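Local coordinates for PKS_KS domain-containing protein (Photorhabdus luminescens subsp. laumondii, PDB 6SMO) that probably acts as a beta-ketoacyl-[acyl-carrier-protein] synthase, elongating chains bound to acyl carrier protein, and is caught here carrying a long polyketone, at residues 126-131 / 191-196; 185-190 / 198-203. All blocks are in the same frame, centred on the assembly; numbering follows the deposited sequence.

Contact 1 of 2, residues 126-131 / 191-196; sequences AIATAI and CAAGLD. With LKZ (3,5,7,9,11-pentakis(oxidanylidene)dodecanal), chain H.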
# COMPACT_ATOMS: atom_id res chain seq x y z
N ALA B 126 10.14 3.40 8.58
CA ALA B 126 8.86 3.35 7.84
C ALA B 126 9.09 3.83 6.40
O ALA B 126 8.80 5.01 6.11
CB ALA B 126 7.82 4.17 8.55
N ILE B 127 9.61 2.95 5.54
CA ILE B 127 9.86 3.22 4.09
C ILE B 127 8.77 2.52 3.27
O ILE B 127 8.73 1.28 3.28
CB ILE B 127 11.28 2.77 3.68
CG1 ILE B 127 12.35 3.53 4.46
CG2 ILE B 127 11.47 2.92 2.17
CD1 ILE B 127 13.74 2.95 4.34
N ALA B 128 7.93 3.31 2.59
CA ALA B 128 6.76 2.85 1.81
C ALA B 128 7.15 2.64 0.34
O ALA B 128 8.22 3.15 -0.08
CB ALA B 128 5.64 3.84 1.94
N THR B 129 6.31 1.92 -0.41
CA THR B 129 6.48 1.64 -1.86
C THR B 129 5.14 1.19 -2.44
O THR B 129 4.34 0.59 -1.69
CB THR B 129 7.57 0.59 -2.10
OG1 THR B 129 7.92 0.63 -3.49
CG2 THR B 129 7.14 -0.81 -1.72
N ALA B 130 4.92 1.43 -3.73
CA ALA B 130 3.69 1.00 -4.42
C ALA B 130 3.93 -0.37 -5.09
O ALA B 130 3.05 -1.22 -4.95
CB ALA B 130 3.27 2.05 -5.41
N ILE B 131 5.08 -0.57 -5.74
CA ILE B 131 5.36 -1.85 -6.45
C ILE B 131 6.67 -2.50 -5.99
O ILE B 131 6.99 -3.56 -6.51
CB ILE B 131 5.38 -1.66 -7.98
CG1 ILE B 131 6.77 -1.25 -8.47
CG2 ILE B 131 4.32 -0.69 -8.44
CD1 ILE B 131 6.74 -0.43 -9.73
N CYS B 191 -0.08 5.17 -4.27
CA CYS B 191 0.51 6.50 -4.37
C CYS B 191 0.21 7.37 -3.17
O CYS B 191 0.52 8.55 -3.20
CB CYS B 191 -0.04 7.12 -5.64
SG CYS B 191 0.64 6.08 -6.96
N ALA B 192 -0.42 6.80 -2.14
CA ALA B 192 -0.63 7.56 -0.89
C ALA B 192 0.29 7.01 0.22
O ALA B 192 0.35 7.62 1.28
CB ALA B 192 -2.08 7.54 -0.50
N ALA B 193 1.00 5.92 -0.07
CA ALA B 193 1.92 5.17 0.83
C ALA B 193 2.96 6.11 1.45
O ALA B 193 3.25 5.94 2.65
CB ALA B 193 2.57 4.05 0.06
N GLY B 194 3.50 7.04 0.66
CA GLY B 194 4.51 8.02 1.10
C GLY B 194 4.07 8.79 2.33
O GLY B 194 4.81 8.77 3.33
N LEU B 195 2.90 9.45 2.26
CA LEU B 195 2.33 10.26 3.38
C LEU B 195 1.86 9.33 4.50
O LEU B 195 1.91 9.76 5.67
CB LEU B 195 1.16 11.11 2.87
CG LEU B 195 1.51 12.26 1.92
CD1 LEU B 195 0.36 13.26 1.88
CD2 LEU B 195 2.79 12.97 2.32
N ASP B 196 1.39 8.13 4.17
CA ASP B 196 0.89 7.13 5.15
C ASP B 196 2.06 6.64 6.02
O ASP B 196 1.83 6.40 7.22
CB ASP B 196 0.16 5.97 4.45
CG ASP B 196 -1.16 6.38 3.81
OD1 ASP B 196 -1.55 7.55 3.97
OD2 ASP B 196 -1.78 5.51 3.17
C4 LKZ H . 1.33 -1.62 -11.89
C5 LKZ H . 0.79 -1.76 -10.49
C6 LKZ H . 1.40 -0.86 -9.41
C7 LKZ H . 0.36 0.15 -8.99
C8 LKZ H . 0.67 1.13 -7.85
C10 LKZ H . -1.46 5.88 -8.32
C22 LKZ H . 2.33 -2.73 -12.12
C11 LKZ H . -0.05 6.40 -8.24
O19 LKZ H . 0.51 6.94 -9.18
C3 LKZ H . -1.37 4.49 -7.73
O23 LKZ H . -2.10 4.16 -6.81
C2 LKZ H . -0.24 3.58 -8.23
C9 LKZ H . -0.48 2.14 -7.80
O20 LKZ H . -1.59 1.76 -7.49
O21 LKZ H . -0.69 0.22 -9.58
O22 LKZ H . -0.07 -2.59 -10.25
O24 LKZ H . 2.03 -3.78 -12.67
C23 LKZ H . 3.74 -2.45 -11.64

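Contact 2 of 2, residues 185-190 / 198-203; sequences SNISTG and LGIAME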
# COMPACT_ATOMS: atom_id res chain seq x y z
N SER B 185 8.12 -1.01 9.39
CA SER B 185 6.88 -1.24 8.61
C SER B 185 7.10 -0.88 7.13
O SER B 185 8.00 -0.06 6.84
CB SER B 185 5.72 -0.47 9.19
OG SER B 185 5.97 0.93 9.15
N ASN B 186 6.26 -1.46 6.27
CA ASN B 186 6.22 -1.18 4.82
C ASN B 186 4.76 -0.97 4.43
O ASN B 186 4.05 -1.95 4.27
CB ASN B 186 6.87 -2.28 3.97
CG ASN B 186 6.65 -2.07 2.49
OD1 ASN B 186 6.32 -2.99 1.77
ND2 ASN B 186 6.82 -0.85 2.02
N ILE B 187 4.33 0.29 4.36
CA ILE B 187 2.95 0.62 3.94
C ILE B 187 2.97 0.63 2.41
O ILE B 187 3.84 1.28 1.86
CB ILE B 187 2.50 1.95 4.56
CG1 ILE B 187 2.40 1.82 6.08
CG2 ILE B 187 1.20 2.43 3.95
CD1 ILE B 187 2.10 3.11 6.79
N SER B 188 2.04 -0.08 1.77
CA SER B 188 2.04 -0.17 0.28
C SER B 188 0.72 0.35 -0.30
O SER B 188 0.28 -0.21 -1.29
CB SER B 188 2.34 -1.56 -0.17
OG SER B 188 1.45 -2.48 0.43
N THR B 189 0.12 1.36 0.32
CA THR B 189 -1.17 1.94 -0.14
C THR B 189 -1.02 2.73 -1.44
O THR B 189 -1.44 3.89 -1.46
CB THR B 189 -1.76 2.84 0.94
OG1 THR B 189 -0.67 3.59 1.48
CG2 THR B 189 -2.42 2.05 2.05
N GLY B 190 -0.48 2.13 -2.50
CA GLY B 190 -0.32 2.82 -3.80
C GLY B 190 0.50 4.09 -3.73
O GLY B 190 1.61 4.06 -3.22
N LEU B 198 4.78 8.55 6.64
CA LEU B 198 5.01 9.76 7.46
C LEU B 198 3.93 9.84 8.55
O LEU B 198 4.27 10.25 9.68
CB LEU B 198 4.97 11.01 6.56
CG LEU B 198 6.13 11.15 5.58
CD1 LEU B 198 5.81 12.17 4.50
CD2 LEU B 198 7.41 11.53 6.31
N GLY B 199 2.70 9.45 8.22
CA GLY B 199 1.54 9.44 9.14
C GLY B 199 1.74 8.50 10.31
O GLY B 199 1.53 8.94 11.46
N ILE B 200 2.12 7.24 10.04
CA ILE B 200 2.33 6.19 11.08
C ILE B 200 3.60 6.54 11.88
O ILE B 200 3.61 6.25 13.10
CB ILE B 200 2.38 4.78 10.46
CG1 ILE B 200 2.10 3.70 11.51
CG2 ILE B 200 3.70 4.53 9.74
CD1 ILE B 200 1.66 2.38 10.93
N ALA B 201 4.60 7.13 11.23
CA ALA B 201 5.86 7.61 11.85
C ALA B 201 5.55 8.75 12.83
O ALA B 201 6.15 8.76 13.92
CB ALA B 201 6.82 8.07 10.78
N MET B 202 4.65 9.66 12.45
CA MET B 202 4.17 10.79 13.30
C MET B 202 3.47 10.24 14.54
O MET B 202 3.70 10.78 15.64
CB MET B 202 3.20 11.69 12.52
CG MET B 202 2.83 12.97 13.24
SD MET B 202 1.28 13.68 12.64
CE MET B 202 0.10 12.52 13.32
N GLU B 203 2.64 9.21 14.37
CA GLU B 203 1.84 8.57 15.46
C GLU B 203 2.79 7.92 16.48
O GLU B 203 2.54 8.09 17.69
CB GLU B 203 0.85 7.56 14.88
CG GLU B 203 -0.33 8.21 14.19
CD GLU B 203 -1.17 7.27 13.33
OE1 GLU B 203 -1.88 7.78 12.43
OE2 GLU B 203 -1.11 6.05 13.55

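Contact 1 of 2, residues 126-131 / 191-196
Where Ala128 closes strand 123-128 and Ala193 opens helix 193-206, the two backbones come to within 5.5 Å, measured between their CA atoms. Both residues at this close approach are alanines, so little more than two methyls separates the backbones. The CB of Ala128 lies 3.6 Å from the CB of Ala193, and the same Ala128 CB also rests against the carbonyl O of Ala193, 3.3 Å away. This is van der Waals contact throughout, with no hydrogen bond crossing between the segments. Asp196 N bonds back to Ala192 O at 3.1 Å as the helix gets under way.

Just ahead of the helix, Cys191 SG is covalently joined to C11 of the polyketone, as in the acyl-enzyme of ketosynthases, whose nucleophilic cysteine stands at such a helix start. Cys191 N adds a weak, bent hydrogen bond of 3.4 Å to ligand O23 (137° at the hydrogen). Beyond the strand end, Ala130 CB touches ligand C8 at 3.7 Å, and the CG2 branch of Ile131 lies against ligand C6.

Within the sheet, backbone hydrogen bonds tie Ala126 and Ala128 to the adjacent parallel strand 212-219. The helix start packs on other elements, Ala193 against Ala372 of helix 372-388 and Ala192 against strand 431-438.

Contact 2 of 2, residues 185-190 / 198-203
No flat side-chain group takes part where Ile187 meets Ile200: there is no ring or amide face to cover and no edge to approach, and the meeting is between aliphatic branches. It belongs to the thiolase fold, in which an extended segment leaves strand 184-185, turns at the acylated cysteine and returns as helix 193-206. The helix thus packs back on the chain that leads into it.

Ile187 reaches across with its CD1, which lies 3.6 Å from CG2 of Ile200 and 4.0 Å from its CB. A chi2 of 174° extends the Ile187 side chain, carrying CD1 out to the helix. On Ile200, CG1 is anti to the backbone N (chi1 -160°), which leaves CG2 between N and the carbonyl carbon, as the branch that does the touching. Ser185 OG stands 4.3 Å from CG2 of Ile200, a loose contact.

The neighbouring Ketoacyl_synth_N chain closes over this region: its Tyr168 packs on Ile200, and its Thr157 OG1 is hydrogen-bonded to Asn186 N. Past Ile187 the segment bends in an inverse gamma turn centred on Thr189, marked by a weak bond of 2.7 Å from Gly190 N to Ser188 O.

The two contacts lie with centres about 6 Å apart, and their segments alternate along the chain: 126-131, 185-190, 191-196, 198-203. Helix 193-206 serves both, its first turn in contact 1 and its middle in contact 2. Segment 185-190 of contact 2 is tied to both segments of contact 1 by probable hydrogen bonds, from Asn186 ND2 to Ile127 O of the strand at 3.1 Å and between Thr189 OG1 and Asp196 OD2 of the helix at 2.8 Å. Asp196 also forms a salt bridge to Lys153 of the neighbouring Ketoacyl_synth_N chain. The loop after the strand (Ala130, Ile131), Gly190 and Cys191 ahead of the helix all line the ligand pocket, close to the subunit interface.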